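Local coordinates for epidermal growth factor receptor pathway substrate 8-like protein 1 (Mus musculus, PDB 2CY5), which is an EPS8-related protein whose phosphotyrosine-binding domain probably recognises short peptide motifs of partner proteins in signal transduction, at residues 26-29 / 30-34; 102-105 / 106-110. All blocks are in the same frame, centred on the assembly; numbering follows the deposited sequence.

Both interactions are local contacts within one continuous piece of chain in a PTB domain of the PH-like superfold, and each uses an aspartate that reaches back toward the residues before it. Interaction 1, at the surface, starts helix 30-42: the carboxylate takes two backbone N-H groups, while a threonine hydroxyl takes the aspartate's own N-H, and the bonds are direct. Interaction 2, partly buried, leads from a loop into strand 108-114; here an arginine and a water answer the aspartate, and the second subunit completes the charge pairing. Their centres lie about 16 Å apart and their nearest atoms about 5 Å, so the two do not touch.

Interaction 1 of 2, residues 26-29 / 30-34; sequences GVHT and VEDAS
Asp32 and Thr29 form a capping box at the first turn of helix 30-42. Thr29 is the N-cap: its OG1 accepts from Asp32 N at 2.9 Å, nearly straight at 166°. The hydroxyl can do this because chi1 of 60° tucks OG1 between the backbone N and the carbonyl carbon, facing the first turn. Asp32 answers with OD2, which takes Thr29 N at 3.1 Å from above the carboxylate plane. The same oxygen accepts from His28 N at 2.8 Å through its anti lone pair, so one carboxylate oxygen grips two successive N-H groups of the incoming loop. The other oxygen, OD1, pairs with Arg35. Threonine and aspartate suit these places because short polar side chains can reach back to the backbone, and a negative charge at a helix N-terminus is probably steadied by the helix dipole.

Regular helix bonding follows at once, Ala33 N donating to Thr29 O at 3.0 Å. Ser34 OG adds a bond of 3.2 Å to Val30 O, on the face of the carbonyl opposite Ser34 N.

Beside these bonds, Val27 CG1 packs 3.8 Å from Asp32 CB and 4.2 Å from Ala33 CB. Val27 also touches Leu21. Val30 packs on strands 79-85 and 94-99, Ala33 on Leu96 of the latter, and so they seat the helix start against the sheet.

Interaction 2 of 2, residues 102-105 / 106-110; sequences PERA and QPDVH
Arg104 and Asp108 share a water with Gln106. It donates to Asp108 OD1 at 2.6 Å and to Gln106 O at 2.9 Å, and from the loop side Arg104 NH1 gives it a weak bond at 3.4 Å. The site lies where the loop after strand 94-99 enters strand 108-114, an inner strand of the antiparallel sheet of this PTB domain, between 9-20 and 94-99. The water thus binds Asp108 and Gln106 firmly and the arginine only weakly, where no direct hydrogen bond links the two segments.

Arg104 and Asp108 also meet as charges. Their side chains cross at about a right angle, with guanidinium and carboxylate planes 65° apart. Asp108 OD2 lies well out of the guanidinium plane, and the salt bridge to Arg104 NE is long, at 4.0 Å, with no N-H directed at the oxygen. The stronger pairing is intermolecular: Arg104 NH2 bridges to Asp108 OD2 of the second subunit, and Asp108 OD2 to Arg104 NH2 of that subunit. Arginine, a long side chain with several N-H groups, suits this double task, and the short carboxylate of Asp108 can face water and guanidinium together. Glu101 OE2 lies close to Asp108 OD2, a crowding of negative charge that the arginines probably offset.

Placed anti to CA (chi2 -177°), Arg104 CD comes to 3.4 Å from Asp108 OD2.

Interaction 1 of 2, residues 26-29 / 30-34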
loop_
_atom_site.group_PDB
_atom_site.type_symbol
_atom_site.label_atom_id
_atom_site.label_comp_id
_atom_site.label_asym_id
_atom_site.label_seq_id
_atom_site.Cartn_x
_atom_site.Cartn_y
_atom_site.Cartn_z
ATOM N N GLY A 26 -10.314 -11.487 13.106
ATOM C CA GLY A 26 -10.695 -11.195 14.521
ATOM C C GLY A 26 -10.276 -9.800 14.987
ATOM O O GLY A 26 -10.181 -9.531 16.214
ATOM N N VAL A 27 -9.921 -8.893 14.056
ATOM C CA VAL A 27 -9.476 -7.624 14.530
ATOM C C VAL A 27 -10.640 -6.664 14.149
ATOM O O VAL A 27 -10.774 -6.234 12.962
ATOM C CB VAL A 27 -8.121 -7.158 13.857
ATOM C CG1 VAL A 27 -7.734 -5.717 14.404
ATOM C CG2 VAL A 27 -7.054 -8.138 14.184
ATOM N N HIS A 28 -11.395 -6.251 15.149
ATOM C CA HIS A 28 -12.639 -5.464 14.846
ATOM C C HIS A 28 -12.661 -4.148 15.476
ATOM O O HIS A 28 -13.474 -3.289 15.051
ATOM C CB HIS A 28 -13.874 -6.296 15.316
ATOM C CG HIS A 28 -13.907 -7.694 14.768
ATOM N ND1 HIS A 28 -14.268 -8.787 15.526
ATOM C CD2 HIS A 28 -13.518 -8.191 13.559
ATOM C CE1 HIS A 28 -14.092 -9.900 14.811
ATOM N NE2 HIS A 28 -13.635 -9.565 13.619
ATOM N N THR A 29 -11.901 -3.983 16.560
ATOM C CA THR A 29 -11.899 -2.727 17.287
ATOM C C THR A 29 -10.495 -2.130 17.431
ATOM O O THR A 29 -9.555 -2.826 17.183
ATOM C CB THR A 29 -12.330 -2.861 18.760
ATOM O OG1 THR A 29 -11.435 -3.758 19.450
ATOM C CG2 THR A 29 -13.765 -3.423 18.758
ATOM N N VAL A 30 -10.415 -0.821 17.764
ATOM C CA VAL A 30 -9.160 -0.179 18.049
ATOM C C VAL A 30 -8.378 -0.966 19.075
ATOM O O VAL A 30 -7.138 -1.079 18.992
ATOM C CB VAL A 30 -9.399 1.266 18.569
ATOM C CG1 VAL A 30 -7.974 1.926 18.997
ATOM C CG2 VAL A 30 -9.915 2.074 17.420
ATOM N N GLU A 31 -9.059 -1.470 20.119
ATOM C CA GLU A 31 -8.396 -2.241 21.128
ATOM C C GLU A 31 -7.766 -3.553 20.528
ATOM O O GLU A 31 -6.585 -3.888 20.898
ATOM C CB GLU A 31 -9.382 -2.651 22.202
ATOM C CG GLU A 31 -9.435 -1.802 23.365
ATOM C CD GLU A 31 -8.298 -2.191 24.345
ATOM O OE1 GLU A 31 -7.105 -2.148 23.895
ATOM O OE2 GLU A 31 -8.582 -2.535 25.552
ATOM N N ASP A 32 -8.548 -4.268 19.678
ATOM C CA ASP A 32 -7.997 -5.484 19.030
ATOM C C ASP A 32 -6.711 -5.077 18.224
ATOM O O ASP A 32 -5.666 -5.775 18.241
ATOM C CB ASP A 32 -8.893 -6.101 18.003
ATOM C CG ASP A 32 -10.239 -6.700 18.600
ATOM O OD1 ASP A 32 -10.239 -7.195 19.780
ATOM O OD2 ASP A 32 -11.272 -6.775 17.852
ATOM N N ALA A 33 -6.786 -3.931 17.566
ATOM C CA ALA A 33 -5.651 -3.488 16.758
ATOM C C ALA A 33 -4.472 -3.183 17.609
ATOM O O ALA A 33 -3.319 -3.512 17.188
ATOM C CB ALA A 33 -6.042 -2.245 15.926
ATOM N N SER A 34 -4.690 -2.505 18.774
ATOM C CA SER A 34 -3.531 -2.216 19.654
ATOM C C SER A 34 -2.937 -3.543 20.171
ATOM O O SER A 34 -1.705 -3.666 20.322
ATOM C CB SER A 34 -3.901 -1.360 20.940
ATOM O OG SER A 34 -4.534 -0.225 20.586
#

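Interaction 2 of 2, residues 102-105 / 106-110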
loop_
_atom_site.group_PDB
_atom_site.type_symbol
_atom_site.label_atom_id
_atom_site.label_comp_id
_atom_site.label_asym_id
_atom_site.label_seq_id
_atom_site.Cartn_x
_atom_site.Cartn_y
_atom_site.Cartn_z
ATOM N N PRO A 102 -8.239 2.627 -2.977
ATOM C CA PRO A 102 -9.095 2.131 -4.114
ATOM C C PRO A 102 -8.619 0.833 -4.810
ATOM O O PRO A 102 -9.391 -0.113 -5.056
ATOM C CB PRO A 102 -9.073 3.316 -5.119
ATOM C CG PRO A 102 -7.592 3.895 -4.945
ATOM C CD PRO A 102 -7.533 3.894 -3.345
ATOM N N GLU A 103 -7.356 0.768 -5.002
ATOM C CA GLU A 103 -6.768 -0.404 -5.602
ATOM C C GLU A 103 -6.604 -1.704 -4.781
ATOM O O GLU A 103 -6.296 -2.844 -5.314
ATOM C CB GLU A 103 -5.408 -0.021 -6.048
ATOM C CG GLU A 103 -5.434 0.772 -7.329
ATOM C CD GLU A 103 -6.243 2.032 -7.252
ATOM O OE1 GLU A 103 -7.487 1.904 -7.223
ATOM O OE2 GLU A 103 -5.643 3.140 -7.229
ATOM N N ARG A 104 -6.688 -1.547 -3.467
ATOM C CA ARG A 104 -6.471 -2.710 -2.592
ATOM C C ARG A 104 -7.722 -3.438 -2.258
ATOM O O ARG A 104 -8.745 -2.843 -2.033
ATOM C CB ARG A 104 -5.734 -2.246 -1.245
ATOM C CG ARG A 104 -4.284 -1.775 -1.659
ATOM C CD ARG A 104 -3.522 -1.395 -0.352
ATOM N NE ARG A 104 -2.180 -1.453 -0.718
ATOM C CZ ARG A 104 -1.389 -2.503 -0.498
ATOM N NH1 ARG A 104 -1.782 -3.578 0.107
ATOM N NH2 ARG A 104 -0.177 -2.410 -0.856
ATOM N N ALA A 105 -7.618 -4.720 -2.083
ATOM C CA ALA A 105 -8.809 -5.542 -1.783
ATOM C C ALA A 105 -9.264 -5.357 -0.289
ATOM O O ALA A 105 -10.449 -5.546 0.019
ATOM C CB ALA A 105 -8.475 -6.951 -1.969
ATOM N N GLN A 106 -8.353 -4.936 0.606
ATOM C CA GLN A 106 -8.675 -4.844 2.030
ATOM C C GLN A 106 -8.186 -3.507 2.571
ATOM O O GLN A 106 -7.248 -2.921 2.018
ATOM C CB GLN A 106 -7.952 -5.930 2.759
ATOM C CG GLN A 106 -8.621 -7.368 2.538
ATOM C CD GLN A 106 -7.823 -8.546 3.151
ATOM O OE1 GLN A 106 -6.573 -8.441 3.485
ATOM N NE2 GLN A 106 -8.534 -9.724 3.261
ATOM N N PRO A 107 -8.793 -3.056 3.679
ATOM C CA PRO A 107 -8.332 -1.769 4.270
ATOM C C PRO A 107 -7.002 -2.095 5.037
ATOM O O PRO A 107 -6.661 -3.260 5.310
ATOM C CB PRO A 107 -9.344 -1.449 5.346
ATOM C CG PRO A 107 -10.330 -2.665 5.367
ATOM C CD PRO A 107 -10.059 -3.554 4.264
ATOM N N ASP A 108 -6.266 -1.033 5.411
ATOM C CA ASP A 108 -5.015 -1.255 6.158
ATOM C C ASP A 108 -5.140 -0.403 7.459
ATOM O O ASP A 108 -5.807 0.707 7.414
ATOM C CB ASP A 108 -3.888 -0.570 5.389
ATOM C CG ASP A 108 -3.607 -1.214 4.015
ATOM O OD1 ASP A 108 -3.536 -2.450 4.146
ATOM O OD2 ASP A 108 -3.437 -0.534 2.927
ATOM N N VAL A 109 -4.451 -0.916 8.484
ATOM C CA VAL A 109 -4.302 -0.174 9.731
ATOM C C VAL A 109 -2.875 0.430 9.739
ATOM O O VAL A 109 -1.907 -0.332 9.559
ATOM C CB VAL A 109 -4.448 -1.114 10.891
ATOM C CG1 VAL A 109 -3.944 -0.368 12.218
ATOM C CG2 VAL A 109 -5.940 -1.575 10.891
ATOM N N HIS A 110 -2.732 1.731 9.944
ATOM C CA HIS A 110 -1.392 2.307 10.073
ATOM C C HIS A 110 -1.258 2.854 11.591
ATOM O O HIS A 110 -2.177 3.559 12.115
ATOM C CB HIS A 110 -1.244 3.483 9.181
ATOM C CG HIS A 110 -1.495 3.223 7.715
ATOM N ND1 HIS A 110 -0.501 2.759 6.873
ATOM C CD2 HIS A 110 -2.627 3.334 6.951
ATOM C CE1 HIS A 110 -1.029 2.573 5.659
ATOM N NE2 HIS A 110 -2.309 2.901 5.681
HETATM O O HOH W 1 -4.505 -3.877 2.174
#